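Local coordinates for protein vinylacetyl-CoA Delta-isomerase (Nitrosopumilus maritimus SCM1, PDB 6VJR) that probably isomerises vinylacetyl-CoA and, as a 4-hydroxybutyryl-CoA dehydratase, carries FAD and a [4Fe-4S] cluster, at residues Thr114-Glu119 and Gln348-Gly353. Residues are numbered along the deposited sequence; the frame is centred on the assembly and turned at random.
Sequences TFEIDE and QKMKSG
Phe-115, on helix 101-121, lays one face of its ring on Ser-352 in the type I beta turn Met-350 to Gly-353, part of the loop of the beta hairpin formed by strands 348-349 and 355-356. The contact joins the family's N-terminal and C-terminal regions at the surface, away from the flavin and metal sites. With CG anti to the backbone N (chi1 -176°), the ring reaches out to the turn; CA of Ser-352 makes a CH-pi contact 4.0 Å from the ring centroid. Replacing Phe-115 with an alanine takes away the ring under Ser-352 CA and Lys-351 CB and would probably open a gap there.

Traced outward, the extended Lys-351 side chain first sets CB 3.8 Å from CE1 of Phe-115. Its CD then lies 3.6 Å from Glu-119 OE1, and CE 4.0 Å from that same oxygen. The Glu-116 carboxylate lies just beyond salt-bridge range of Lys-351 NZ; its stronger partner is Arg-284 of helix 278-292. OE2 of Glu-116 also accepts from two waters, one accepting from Lys-351 N and the other from Ser-352 N, tying turn to helix. Ser-352 OG is hydrogen-bonded to His-111 ND1, one turn before Phe-115 on helix 101-121. At the tip, Lys-351 NZ forms a salt bridge with Glu-119 OE1 at 3.1 Å, on its syn side, 32° out of the carboxylate plane.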
ATOM      1  N   THR A 114      16.003  35.735 -12.235  1.00 16.44           N
ATOM      2  CA  THR A 114      16.254  37.020 -12.903  1.00 17.70           C
ATOM      3  C   THR A 114      17.732  37.399 -12.814  1.00 17.02           C
ATOM      4  O   THR A 114      18.294  37.950 -13.764  1.00 18.99           O
ATOM      5  CB  THR A 114      15.379  38.133 -12.338  1.00 18.11           C
ATOM      6  OG1 THR A 114      15.535  38.195 -10.925  1.00 18.25           O
ATOM      7  CG2 THR A 114      13.928  37.988 -12.761  1.00 17.59           C
ATOM      8  N   PHE A 115      18.347  37.151 -11.652  1.00 18.28           N
ATOM      9  CA  PHE A 115      19.756  37.419 -11.447  1.00 19.05           C
ATOM     10  C   PHE A 115      20.605  36.695 -12.492  1.00 18.68           C
ATOM     11  O   PHE A 115      21.531  37.281 -13.076  1.00 22.75           O
ATOM     12  CB  PHE A 115      20.136  37.038 -10.013  1.00 20.91           C
ATOM     13  CG  PHE A 115      21.577  37.375  -9.668  1.00 20.63           C
ATOM     14  CD1 PHE A 115      22.609  36.530 -10.039  1.00 21.60           C
ATOM     15  CD2 PHE A 115      21.888  38.502  -8.925  1.00 24.62           C
ATOM     16  CE1 PHE A 115      23.900  36.792  -9.664  1.00 23.95           C
ATOM     17  CE2 PHE A 115      23.196  38.778  -8.579  1.00 24.83           C
ATOM     18  CZ  PHE A 115      24.198  37.925  -8.952  1.00 24.95           C
ATOM     19  N   GLU A 116      20.251  35.425 -12.748  1.00 17.85           N
ATOM     20  CA  GLU A 116      21.024  34.588 -13.645  1.00 18.93           C
ATOM     21  C   GLU A 116      20.774  34.960 -15.102  1.00 18.15           C
ATOM     22  O   GLU A 116      21.711  34.895 -15.875  1.00 20.06           O
ATOM     23  CB  GLU A 116      20.840  33.107 -13.342  1.00 20.16           C
ATOM     24  CG  GLU A 116      21.514  32.773 -12.008  1.00 23.00           C
ATOM     25  CD  GLU A 116      21.503  31.324 -11.557  1.00 25.24           C
ATOM     26  OE1 GLU A 116      21.986  30.506 -12.372  1.00 29.03           O
ATOM     27  OE2 GLU A 116      21.086  31.037 -10.405  1.00 27.01           O
ATOM     28  N   ILE A 117      19.555  35.361 -15.480  1.00 18.87           N
ATOM     29  CA  ILE A 117      19.329  35.861 -16.818  1.00 20.13           C
ATOM     30  C   ILE A 117      20.247  37.048 -17.085  1.00 20.27           C
ATOM     31  O   ILE A 117      20.898  37.096 -18.127  1.00 23.39           O
ATOM     32  CB  ILE A 117      17.865  36.267 -17.033  1.00 18.50           C
ATOM     33  CG1 ILE A 117      16.902  35.107 -16.800  1.00 18.54           C
ATOM     34  CG2 ILE A 117      17.711  36.865 -18.424  1.00 19.19           C
ATOM     35  CD1 ILE A 117      15.437  35.481 -16.803  1.00 18.79           C
ATOM     36  N   ASP A 118      20.277  38.007 -16.138  1.00 20.44           N
ATOM     37  CA  ASP A 118      21.042  39.241 -16.280  1.00 22.76           C
ATOM     38  C   ASP A 118      22.539  38.958 -16.383  1.00 23.91           C
ATOM     39  O   ASP A 118      23.242  39.613 -17.167  1.00 24.62           O
ATOM     40  CB  ASP A 118      20.774  40.202 -15.137  1.00 21.94           C
ATOM     41  CG  ASP A 118      19.374  40.802 -15.092  1.00 23.12           C
ATOM     42  OD1 ASP A 118      18.585  40.597 -16.075  1.00 22.57           O
ATOM     43  OD2 ASP A 118      19.072  41.481 -14.080  1.00 22.61           O
ATOM     44  N   GLU A 119      23.012  38.004 -15.575  1.00 23.61           N
ATOM     45  CA  GLU A 119      24.409  37.581 -15.583  1.00 24.94           C
ATOM     46  C   GLU A 119      24.824  37.176 -16.998  1.00 25.14           C
ATOM     47  O   GLU A 119      25.901  37.532 -17.442  1.00 26.93           O
ATOM     48  CB  GLU A 119      24.594  36.507 -14.510  1.00 30.05           C
ATOM     49  CG  GLU A 119      26.018  36.035 -14.255  1.00 36.35           C
ATOM     50  CD  GLU A 119      26.007  34.990 -13.142  1.00 41.41           C
ATOM     51  OE1 GLU A 119      25.141  34.064 -13.145  1.00 47.17           O
ATOM     52  OE2 GLU A 119      26.843  35.127 -12.237  1.00 45.64           O
ATOM     53  N   GLN A 348      20.008  25.942   0.484  1.00 16.27           N
ATOM     54  CA  GLN A 348      21.328  26.434   0.107  1.00 17.33           C
ATOM     55  C   GLN A 348      21.192  27.827  -0.524  1.00 16.33           C
ATOM     56  O   GLN A 348      20.186  28.134  -1.184  1.00 16.77           O
ATOM     57  CB  GLN A 348      21.987  25.493  -0.924  1.00 20.12           C
ATOM     58  CG  GLN A 348      22.062  24.015  -0.535  1.00 24.03           C
ATOM     59  CD  GLN A 348      22.974  23.722   0.641  1.00 27.96           C
ATOM     60  OE1 GLN A 348      24.069  24.290   0.819  1.00 34.70           O
ATOM     61  NE2 GLN A 348      22.504  22.815   1.484  1.00 28.59           N
ATOM     62  N   LYS A 349      22.214  28.667  -0.335  1.00 17.86           N
ATOM     63  CA  LYS A 349      22.264  29.995  -0.946  1.00 17.85           C
ATOM     64  C   LYS A 349      22.479  29.968  -2.461  1.00 17.71           C
ATOM     65  O   LYS A 349      23.406  29.338  -2.966  1.00 19.29           O
ATOM     66  CB  LYS A 349      23.324  30.824  -0.231  1.00 20.36           C
ATOM     67  CG  LYS A 349      23.311  32.341  -0.523  1.00 22.30           C
ATOM     68  CD  LYS A 349      24.483  33.111   0.060  1.00 27.89           C
ATOM     69  CE  LYS A 349      24.535  33.285   1.519  1.00 37.13           C
ATOM     70  NZ  LYS A 349      25.423  34.426   1.808  1.00 45.45           N
ATOM     71  N   MET A 350      21.619  30.710  -3.171  1.00 17.35           N
ATOM     72  CA  MET A 350      21.776  30.956  -4.590  1.00 18.84           C
ATOM     73  C   MET A 350      22.650  32.166  -4.873  1.00 19.07           C
ATOM     74  O   MET A 350      22.899  32.984  -3.996  1.00 18.46           O
ATOM     75  CB  MET A 350      20.403  31.118  -5.236  1.00 18.62           C
ATOM     76  CG  MET A 350      19.510  29.949  -4.917  1.00 20.89           C
ATOM     77  SD  MET A 350      20.108  28.345  -5.525  1.00 27.99           S
ATOM     78  CE  MET A 350      19.757  28.649  -7.244  1.00 26.82           C
ATOM     79  N   LYS A 351      23.055  32.322  -6.140  1.00 19.67           N
ATOM     80  CA  LYS A 351      23.907  33.460  -6.492  1.00 21.17           C
ATOM     81  C   LYS A 351      23.306  34.811  -6.087  1.00 19.57           C
ATOM     82  O   LYS A 351      24.064  35.725  -5.740  1.00 21.39           O
ATOM     83  CB  LYS A 351      24.224  33.426  -7.983  1.00 23.67           C
ATOM     84  CG  LYS A 351      25.101  32.271  -8.453  1.00 29.65           C
ATOM     85  CD  LYS A 351      25.318  32.367  -9.956  1.00 32.83           C
ATOM     86  CE  LYS A 351      26.041  31.222 -10.529  1.00 38.79           C
ATOM     87  NZ  LYS A 351      26.153  31.428 -11.971  1.00 42.70           N
ATOM     88  N   SER A 352      21.974  34.981  -6.222  1.00 19.41           N
ATOM     89  CA  SER A 352      21.316  36.251  -5.904  1.00 18.87           C
ATOM     90  C   SER A 352      21.232  36.566  -4.405  1.00 19.94           C
ATOM     91  O   SER A 352      20.876  37.687  -4.040  1.00 19.94           O
ATOM     92  CB  SER A 352      19.922  36.250  -6.480  1.00 17.84           C
ATOM     93  OG  SER A 352      19.091  35.318  -5.814  1.00 17.80           O
ATOM     94  N   GLY A 353      21.456  35.552  -3.551  1.00 19.54           N
ATOM     95  CA  GLY A 353      21.364  35.692  -2.111  1.00 18.99           C
ATOM     96  C   GLY A 353      20.184  34.951  -1.492  1.00 17.34           C
ATOM     97  O   GLY A 353      20.199  34.690  -0.284  1.00 19.09           O
TER
HETATM   98  O   HOH W   1      20.753  33.368  -8.563  1.00 19.73           O
HETATM   99  O   HOH W   2      22.359  30.232  -8.061  1.00 26.66           O